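Local coordinates for TCR alpha chain (Gallus gallus, PDB 6LIR), which forms the alpha subunit of the chicken alpha-beta T-cell receptor and, as in other such receptors, probably takes part in recognising antigen presented on cell surfaces, at residues A[107-112]-A[163-168]; A[116-121]-A[130-135]; A[139-144]-A[182-187]. All blocks are in the same frame, centred on the assembly; numbering follows the deposited sequence.

Contact 1. Residues A[107-112]-A[163-168]; sequences VQPHIT and HEASYL
Tyr167 reaches from strand 164-174 to the chain segment that leads out of strand 97-108, the last strand of the variable domain. The contact therefore joins the linker of the two immunoglobulin domains to the constant domain. Tyr167 has the largest buried area here. Its CG lies anti to the carbonyl carbon (chi1 -82°), which carries the ring along to Gln108 and Pro109. The phenol oxygen OH stops 3.3 Å from Gln108 CG, the aliphatic part of that side chain. Pro109 CD approaches the ring obliquely, with CE1 of Tyr167 4.3 Å away. Ile111 meets the same ring at its edge, near the ring plane, where CG2 lies 4.3 Å from Tyr167 CD1. In Ile111, chi1 of 55° sets CG1 between the backbone N and the carbonyl carbon, and it is the other branch, CG2, that does the touching. This CG2 also lies 3.9 Å from Ala165 O. Ala165 is the second large contributor. Its methyl faces the proline ring, and Pro109 CB to Ala165 CB is 3.6 Å. Val153 of strand 150-156 touches both Pro109 and Tyr167 and extends this apolar patch. The touching parts, 108-111 and 165-167, run at 101° to each other. Carbon atoms meet even the phenol oxygen and the Ala165 carbonyl. Such a contact rests on shape and burial of apolar surface rather than on directional bonds.

Contact 2. Residues A[116-121]-A[130-135]; sequences SVYRLT and MCLITD
Val117 and Ile133 face each other across the beta hairpin of strands 116-121 and 128-134, part of the constant domain's immunoglobulin fold. The strands are antiparallel, at 157°, and six backbone hydrogen bonds join three hydrogen-bonded pairs. The straightest runs from Leu132 N to Tyr118 O, 2.8 Å with 175° at the hydrogen. Packing is tight on the face of Val117, Cys131 and Ile133. Val117 CG1 lies anti to the backbone N (chi1 172°) and rests 3.8 Å from Cys131 SG, the sulfur of the disulfide to Cys180. The other branch, CG2, lies alongside Ile133 and is 3.7 Å from its CG1. Arg119 is the loose end of this face. It buries little against the hairpin partner, and its guanidinium turns instead to salt bridges with Asp194 and Glu129. The opposite face carries Tyr118, Leu120, Met130, Leu132 and Thr134. Its apolar spacing is wider, with Leu120 CB 4.2 Å from Met130 CB. The TCR beta chain packs on this face: Tyr118 OH is hydrogen-bonded to Glu133 of that chain. Partly exposed Ser116 meets Thr134 only lightly with its side chain. Thr134 crosses Tyr118 at about a right angle and brings OG1 to the ring edge, 3.8 Å from Tyr118 CE2. The same OG1 donates a 2.8 Å hydrogen bond to Asp135 OD2, reaching it from above the carboxylate plane.

Contact 3. Residues A[139-144]-A[182-187]; sequences EKLDLS and AKHEGF
Asp142 N donates to Lys183 O at 2.7 Å, the shortest polar bond between the two segments. The donor sits nearly in line with the carbonyl (C=O...N 171°), although the angle at the hydrogen is only 139°. This bond ties strand 141-142, an outermost strand of its sheet, to strand 181-184 in an antiparallel sheet of the immunoglobulin-type constant domain. Elsewhere the pairing is weak: Lys183 N to Asp142 O and Glu185 N to Lys140 O are both 3.4 Å. His184 adds side-chain packing. Its CG lies anti to the backbone N (chi1 -167°), and the ring lies beneath Lys140. Lys140 CB sits over one face of the His184 ring, offset toward the rim and 3.8 Å from its centroid, a CH-pi contact. Leu141 crosses His184 at about a right angle, with its CB and CD1 near CD2 of the ring. Both ring nitrogens are used. ND1 donates to Glu185 O, meeting it from above the carbonyl plane, and NE2 is hydrogen-bonded to Ser137 N, a pattern consistent with a neutral ring. With an alanine at His184, Ser137 N and Glu185 O would probably lose these partners, and a gap would be likely to open under Lys140 CB. Beyond the ring, the extended Lys140 chain crosses Glu185 at about a right angle, but Lys140 NZ stays 4.3 Å from Glu185 OE2, too far for a salt bridge. Asp142 and Lys183 point the same way, side by side, without their charged ends coming into contact, while Ser144 OG donates to Asp142 OD2. Leu141, on the same face as His184, and Leu143 in the loop after the strand both touch Ile133 of strand 128-134. Both leucines also reach the methyl of Ala182: its CB lies 3.7 Å from Leu141 CD1 and 3.8 Å from Leu143 CD1.

Overall arrangement
Contact 1 joins the interdomain linker to the constant domain. Contacts 2 and 3 lie within that domain. Along the chain, contact 2 is nested inside the loop closed by contact 1, contact 3 follows contact 2, and the segments of contacts 1 and 3 alternate. The centres of contacts 1 and 2 are about 17 Å apart. Both reach one sheet, in which strands 128-134 and 164-174 are neighbours, and Tyr167 O probably accepts a hydrogen bond from Asp135 N. Contact 3 belongs to the second sheet, its centre about 14 Å from contact 2 and 16 Å from contact 1. It packs on contact 2 only. The TCR beta chain meets contacts 1 and 2 but not contact 3.

Contact 1. Residues A[107-112]-A[163-168]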
loop_
_atom_site.group_PDB
_atom_site.type_symbol
_atom_site.label_atom_id
_atom_site.label_comp_id
_atom_site.label_asym_id
_atom_site.label_seq_id
_atom_site.Cartn_x
_atom_site.Cartn_y
_atom_site.Cartn_z
ATOM N N VAL A 107 9.174 8.374 -5.066
ATOM C CA VAL A 107 9.481 9.792 -5.200
ATOM C C VAL A 107 10.189 10.229 -3.929
ATOM O O VAL A 107 9.604 10.191 -2.838
ATOM C CB VAL A 107 8.218 10.634 -5.440
ATOM C CG1 VAL A 107 8.565 12.121 -5.488
ATOM C CG2 VAL A 107 7.520 10.198 -6.720
ATOM N N GLN A 108 11.444 10.650 -4.073
ATOM C CA GLN A 108 12.278 10.997 -2.934
ATOM C C GLN A 108 12.218 12.490 -2.677
ATOM O O GLN A 108 12.658 13.276 -3.531
ATOM C CB GLN A 108 13.718 10.562 -3.173
ATOM C CG GLN A 108 13.909 9.057 -3.162
ATOM C CD GLN A 108 14.770 8.575 -4.308
ATOM O OE1 GLN A 108 14.478 7.555 -4.932
ATOM N NE2 GLN A 108 15.840 9.308 -4.594
ATOM N N PRO A 109 11.717 12.921 -1.526
ATOM C CA PRO A 109 11.713 14.351 -1.206
ATOM C C PRO A 109 13.123 14.870 -0.976
ATOM O O PRO A 109 14.058 14.119 -0.692
ATOM C CB PRO A 109 10.879 14.435 0.078
ATOM C CG PRO A 109 10.190 13.100 0.205
ATOM C CD PRO A 109 11.085 12.113 -0.472
ATOM N N HIS A 110 13.275 16.181 -1.141
ATOM C CA HIS A 110 14.555 16.815 -0.861
ATOM C C HIS A 110 14.659 17.022 0.636
ATOM O O HIS A 110 13.711 17.473 1.282
ATOM C CB HIS A 110 14.708 18.155 -1.581
ATOM C CG HIS A 110 16.129 18.628 -1.664
ATOM N ND1 HIS A 110 16.512 19.913 -1.342
ATOM C CD2 HIS A 110 17.263 17.977 -2.020
ATOM C CE1 HIS A 110 17.818 20.034 -1.499
ATOM N NE2 HIS A 110 18.298 18.875 -1.909
ATOM N N ILE A 111 15.798 16.656 1.194
ATOM C CA ILE A 111 15.954 16.610 2.637
ATOM C C ILE A 111 17.294 17.217 2.990
ATOM O O ILE A 111 18.265 17.099 2.237
ATOM C CB ILE A 111 15.852 15.172 3.196
ATOM C CG1 ILE A 111 16.860 14.247 2.514
ATOM C CG2 ILE A 111 14.428 14.644 3.083
ATOM C CD1 ILE A 111 18.056 13.917 3.381
ATOM N N THR A 112 17.332 17.892 4.126
ATOM C CA THR A 112 18.584 18.296 4.718
ATOM C C THR A 112 18.882 17.299 5.816
ATOM O O THR A 112 18.078 17.165 6.748
ATOM C CB THR A 112 18.469 19.687 5.311
ATOM O OG1 THR A 112 17.547 19.657 6.403
ATOM C CG2 THR A 112 17.961 20.655 4.247
ATOM N N HIS A 163 4.815 21.791 5.069
ATOM C CA HIS A 163 5.033 20.344 5.182
ATOM C C HIS A 163 6.491 20.000 4.884
ATOM O O HIS A 163 6.897 19.958 3.719
ATOM C CB HIS A 163 4.094 19.592 4.249
ATOM C CG HIS A 163 2.668 19.598 4.700
ATOM N ND1 HIS A 163 1.657 20.175 3.962
ATOM C CD2 HIS A 163 2.083 19.095 5.812
ATOM C CE1 HIS A 163 0.510 20.027 4.600
ATOM N NE2 HIS A 163 0.740 19.374 5.725
ATOM N N GLU A 164 7.269 19.736 5.935
ATOM C CA GLU A 164 8.604 19.171 5.778
ATOM C C GLU A 164 8.539 17.651 5.727
ATOM O O GLU A 164 7.726 17.021 6.407
ATOM C CB GLU A 164 9.535 19.579 6.921
ATOM C CG GLU A 164 9.224 20.892 7.589
ATOM C CD GLU A 164 10.041 21.089 8.852
ATOM O OE1 GLU A 164 10.764 20.149 9.245
ATOM O OE2 GLU A 164 9.965 22.183 9.447
ATOM N N ALA A 165 9.445 17.066 4.953
ATOM C CA ALA A 165 9.533 15.624 4.800
ATOM C C ALA A 165 10.754 15.094 5.541
ATOM O O ALA A 165 11.778 15.773 5.656
ATOM C CB ALA A 165 9.602 15.223 3.323
ATOM N N SER A 166 10.643 13.863 6.028
ATOM C CA SER A 166 11.736 13.254 6.764
ATOM C C SER A 166 11.622 11.745 6.648
ATOM O O SER A 166 10.519 11.194 6.656
ATOM C CB SER A 166 11.725 13.671 8.242
ATOM O OG SER A 166 10.496 13.325 8.865
ATOM N N TYR A 167 12.769 11.088 6.548
ATOM C CA TYR A 167 12.819 9.640 6.491
ATOM C C TYR A 167 12.848 9.085 7.906
ATOM O O TYR A 167 13.370 9.715 8.830
ATOM C CB TYR A 167 14.062 9.166 5.735
ATOM C CG TYR A 167 13.938 9.180 4.230
ATOM C CD1 TYR A 167 14.083 10.360 3.511
ATOM C CD2 TYR A 167 13.687 8.007 3.525
ATOM C CE1 TYR A 167 13.978 10.372 2.130
ATOM C CE2 TYR A 167 13.585 8.008 2.151
ATOM C CZ TYR A 167 13.726 9.193 1.457
ATOM O OH TYR A 167 13.617 9.194 0.086
ATOM N N LEU A 168 12.307 7.879 8.060
ATOM C CA LEU A 168 12.312 7.182 9.337
ATOM C C LEU A 168 12.576 5.713 9.070
ATOM O O LEU A 168 11.979 5.127 8.164
ATOM C CB LEU A 168 10.972 7.330 10.078
ATOM C CG LEU A 168 10.331 8.708 10.235
ATOM C CD1 LEU A 168 8.900 8.570 10.746
ATOM C CD2 LEU A 168 11.155 9.577 11.168
#

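Contact 2. Residues A[116-121]-A[130-135]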
loop_
_atom_site.group_PDB
_atom_site.type_symbol
_atom_site.label_atom_id
_atom_site.label_comp_id
_atom_site.label_asym_id
_atom_site.label_seq_id
_atom_site.Cartn_x
_atom_site.Cartn_y
_atom_site.Cartn_z
ATOM N N SER A 116 19.613 11.199 13.421
ATOM C CA SER A 116 19.578 10.942 14.850
ATOM C C SER A 116 19.003 9.554 15.074
ATOM O O SER A 116 18.220 9.047 14.266
ATOM C CB SER A 116 18.737 11.975 15.600
ATOM O OG SER A 116 19.192 13.284 15.336
ATOM N N VAL A 117 19.436 8.934 16.161
ATOM C CA VAL A 117 19.010 7.596 16.533
ATOM C C VAL A 117 18.470 7.658 17.956
ATOM O O VAL A 117 19.017 8.373 18.802
ATOM C CB VAL A 117 20.168 6.585 16.388
ATOM C CG1 VAL A 117 19.789 5.257 16.956
ATOM C CG2 VAL A 117 20.524 6.413 14.918
ATOM N N TYR A 118 17.398 6.913 18.224
ATOM C CA TYR A 118 16.767 6.944 19.534
ATOM C C TYR A 118 16.253 5.560 19.891
ATOM O O TYR A 118 15.864 4.775 19.023
ATOM C CB TYR A 118 15.580 7.921 19.598
ATOM C CG TYR A 118 15.845 9.308 19.068
ATOM C CD1 TYR A 118 16.472 10.268 19.853
ATOM C CD2 TYR A 118 15.455 9.664 17.786
ATOM C CE1 TYR A 118 16.706 11.541 19.370
ATOM C CE2 TYR A 118 15.686 10.931 17.294
ATOM C CZ TYR A 118 16.310 11.866 18.088
ATOM O OH TYR A 118 16.540 13.130 17.596
ATOM N N ARG A 119 16.222 5.291 21.189
ATOM C CA ARG A 119 15.651 4.069 21.726
ATOM C C ARG A 119 14.302 4.398 22.341
ATOM O O ARG A 119 14.159 5.401 23.047
ATOM C CB ARG A 119 16.558 3.446 22.786
ATOM C CG ARG A 119 17.534 2.427 22.252
ATOM C CD ARG A 119 18.925 2.686 22.793
ATOM N NE ARG A 119 18.978 2.612 24.252
ATOM C CZ ARG A 119 19.231 1.500 24.936
ATOM N NH1 ARG A 119 19.452 0.359 24.294
ATOM N NH2 ARG A 119 19.262 1.525 26.263
ATOM N N LEU A 120 13.320 3.546 22.087
ATOM C CA LEU A 120 11.982 3.759 22.601
ATOM C C LEU A 120 11.541 2.543 23.391
ATOM O O LEU A 120 11.933 1.409 23.098
ATOM C CB LEU A 120 10.972 4.009 21.474
ATOM C CG LEU A 120 11.352 4.948 20.332
ATOM C CD1 LEU A 120 10.189 5.071 19.353
ATOM C CD2 LEU A 120 11.747 6.303 20.872
ATOM N N THR A 121 10.688 2.787 24.374
ATOM C CA THR A 121 10.073 1.718 25.134
ATOM C C THR A 121 8.567 1.921 25.111
ATOM O O THR A 121 8.069 3.018 24.835
ATOM C CB THR A 121 10.588 1.690 26.579
ATOM O OG1 THR A 121 10.307 2.947 27.206
ATOM C CG2 THR A 121 12.097 1.441 26.603
ATOM N N MET A 130 12.405 -0.374 20.726
ATOM C CA MET A 130 12.299 0.002 19.323
ATOM C C MET A 130 13.364 1.040 19.001
ATOM O O MET A 130 13.512 2.039 19.715
ATOM C CB MET A 130 10.907 0.559 19.012
ATOM C CG MET A 130 10.727 1.078 17.589
ATOM S SD MET A 130 10.576 -0.226 16.352
ATOM C CE MET A 130 8.968 -0.902 16.766
ATOM N N CYS A 131 14.104 0.803 17.932
ATOM C CA CYS A 131 15.148 1.720 17.501
ATOM C C CYS A 131 14.612 2.616 16.397
ATOM O O CYS A 131 14.121 2.124 15.380
ATOM C CB CYS A 131 16.388 0.958 17.038
ATOM S SG CYS A 131 17.883 1.935 16.729
ATOM N N LEU A 132 14.721 3.923 16.590
ATOM C CA LEU A 132 14.224 4.891 15.624
ATOM C C LEU A 132 15.377 5.716 15.060
ATOM O O LEU A 132 16.077 6.406 15.807
ATOM C CB LEU A 132 13.185 5.792 16.287
ATOM C CG LEU A 132 12.603 6.935 15.454
ATOM C CD1 LEU A 132 11.762 6.447 14.269
ATOM C CD2 LEU A 132 11.799 7.894 16.327
ATOM N N ILE A 133 15.554 5.660 13.741
ATOM C CA ILE A 133 16.504 6.501 13.020
ATOM C C ILE A 133 15.721 7.520 12.203
ATOM O O ILE A 133 14.870 7.143 11.387
ATOM C CB ILE A 133 17.436 5.664 12.123
ATOM C CG1 ILE A 133 18.086 4.535 12.925
ATOM C CG2 ILE A 133 18.500 6.552 11.496
ATOM C CD1 ILE A 133 17.394 3.190 12.765
ATOM N N THR A 134 16.020 8.803 12.397
ATOM C CA THR A 134 15.242 9.869 11.780
ATOM C C THR A 134 16.131 10.835 11.006
ATOM O O THR A 134 17.350 10.880 11.188
ATOM C CB THR A 134 14.455 10.677 12.824
ATOM O OG1 THR A 134 15.354 11.527 13.549
ATOM C CG2 THR A 134 13.761 9.762 13.800
ATOM N N ASP A 135 15.469 11.636 10.163
ATOM C CA ASP A 135 16.055 12.806 9.499
ATOM C C ASP A 135 17.415 12.513 8.867
ATOM O O ASP A 135 18.356 13.308 8.956
ATOM C CB ASP A 135 16.140 13.975 10.478
ATOM C CG ASP A 135 14.833 14.200 11.217
ATOM O OD1 ASP A 135 13.836 14.562 10.559
ATOM O OD2 ASP A 135 14.797 13.989 12.449
#

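Contact 3. Residues A[139-144]-A[182-187]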
loop_
_atom_site.group_PDB
_atom_site.type_symbol
_atom_site.label_atom_id
_atom_site.label_comp_id
_atom_site.label_asym_id
_atom_site.label_seq_id
_atom_site.Cartn_x
_atom_site.Cartn_y
_atom_site.Cartn_z
ATOM N N GLU A 139 20.587 7.286 1.009
ATOM C CA GLU A 139 21.762 6.710 0.366
ATOM C C GLU A 139 23.003 6.757 1.244
ATOM O O GLU A 139 23.977 6.054 0.954
ATOM C CB GLU A 139 22.046 7.417 -0.962
ATOM C CG GLU A 139 22.535 8.845 -0.825
ATOM C CD GLU A 139 21.399 9.839 -0.674
ATOM O OE1 GLU A 139 21.681 11.025 -0.399
ATOM O OE2 GLU A 139 20.224 9.434 -0.819
ATOM N N LYS A 140 22.992 7.553 2.312
ATOM C CA LYS A 140 24.146 7.671 3.190
ATOM C C LYS A 140 23.993 6.901 4.495
ATOM O O LYS A 140 24.988 6.717 5.204
ATOM C CB LYS A 140 24.421 9.143 3.515
ATOM C CG LYS A 140 24.809 10.001 2.325
ATOM C CD LYS A 140 25.258 11.376 2.798
ATOM C CE LYS A 140 25.532 12.314 1.638
ATOM N NZ LYS A 140 26.060 13.621 2.121
ATOM N N LEU A 141 22.790 6.443 4.830
ATOM C CA LEU A 141 22.593 5.733 6.082
ATOM C C LEU A 141 23.024 4.283 5.929
ATOM O O LEU A 141 22.723 3.629 4.927
ATOM C CB LEU A 141 21.131 5.803 6.527
ATOM C CG LEU A 141 20.829 5.117 7.862
ATOM C CD1 LEU A 141 21.249 5.994 9.035
ATOM C CD2 LEU A 141 19.353 4.742 7.964
ATOM N N ASP A 142 23.727 3.778 6.938
ATOM C CA ASP A 142 24.225 2.408 6.934
ATOM C C ASP A 142 23.530 1.640 8.046
ATOM O O ASP A 142 23.804 1.857 9.232
ATOM C CB ASP A 142 25.743 2.357 7.097
ATOM C CG ASP A 142 26.293 0.952 6.936
ATOM O OD1 ASP A 142 26.094 0.359 5.855
ATOM O OD2 ASP A 142 26.912 0.438 7.892
ATOM N N LEU A 143 22.652 0.730 7.654
ATOM C CA LEU A 143 21.971 -0.189 8.553
ATOM C C LEU A 143 22.320 -1.607 8.133
ATOM O O LEU A 143 21.471 -2.499 8.061
ATOM C CB LEU A 143 20.463 0.047 8.556
ATOM C CG LEU A 143 19.815 0.082 9.943
ATOM C CD1 LEU A 143 20.683 0.848 10.930
ATOM C CD2 LEU A 143 18.422 0.693 9.880
ATOM N N SER A 144 23.611 -1.790 7.836
ATOM C CA SER A 144 24.131 -3.063 7.347
ATOM C C SER A 144 23.910 -4.180 8.353
ATOM O O SER A 144 23.582 -5.310 7.975
ATOM C CB SER A 144 25.621 -2.926 7.037
ATOM O OG SER A 144 26.267 -2.211 8.077
ATOM N N ALA A 182 23.534 3.332 14.061
ATOM C CA ALA A 182 23.756 3.386 12.622
ATOM C C ALA A 182 25.009 4.205 12.349
ATOM O O ALA A 182 25.518 4.905 13.228
ATOM C CB ALA A 182 22.561 3.984 11.876
ATOM N N LYS A 183 25.513 4.091 11.124
ATOM C CA LYS A 183 26.590 4.947 10.643
ATOM C C LYS A 183 26.108 5.741 9.438
ATOM O O LYS A 183 25.422 5.201 8.564
ATOM C CB LYS A 183 27.848 4.145 10.293
ATOM C CG LYS A 183 28.393 3.374 11.481
ATOM C CD LYS A 183 28.968 2.035 11.079
ATOM C CE LYS A 183 30.383 2.210 10.556
ATOM N NZ LYS A 183 31.123 0.922 10.496
ATOM N N HIS A 184 26.457 7.025 9.399
ATOM C CA HIS A 184 25.947 7.928 8.374
ATOM C C HIS A 184 27.075 8.829 7.897
ATOM O O HIS A 184 27.734 9.489 8.707
ATOM C CB HIS A 184 24.783 8.772 8.913
ATOM C CG HIS A 184 24.013 9.501 7.854
ATOM N ND1 HIS A 184 24.522 10.589 7.177
ATOM C CD2 HIS A 184 22.759 9.315 7.375
ATOM C CE1 HIS A 184 23.622 11.032 6.317
ATOM N NE2 HIS A 184 22.544 10.277 6.418
ATOM N N GLU A 185 27.300 8.822 6.583
ATOM C CA GLU A 185 28.329 9.634 5.943
ATOM C C GLU A 185 28.285 11.073 6.435
ATOM O O GLU A 185 27.263 11.755 6.309
ATOM C CB GLU A 185 28.146 9.584 4.426
ATOM C CG GLU A 185 29.249 10.259 3.629
ATOM C CD GLU A 185 29.323 9.749 2.202
ATOM O OE1 GLU A 185 30.236 8.951 1.898
ATOM O OE2 GLU A 185 28.464 10.142 1.385
ATOM N N GLY A 186 29.398 11.528 7.007
ATOM C CA GLY A 186 29.517 12.885 7.489
ATOM C C GLY A 186 29.029 13.104 8.899
ATOM O O GLY A 186 28.996 14.256 9.353
ATOM N N PHE A 187 28.633 12.044 9.604
ATOM C CA PHE A 187 28.199 12.159 10.987
ATOM C C PHE A 187 28.818 11.109 11.902
ATOM O O PHE A 187 28.591 11.160 13.114
ATOM C CB PHE A 187 26.665 12.108 11.069
ATOM C CG PHE A 187 25.999 13.306 10.450
ATOM C CD1 PHE A 187 25.649 14.398 11.228
ATOM C CD2 PHE A 187 25.746 13.351 9.087
ATOM C CE1 PHE A 187 25.046 15.510 10.661
ATOM C CE2 PHE A 187 25.145 14.458 8.514
ATOM C CZ PHE A 187 24.795 15.540 9.303
#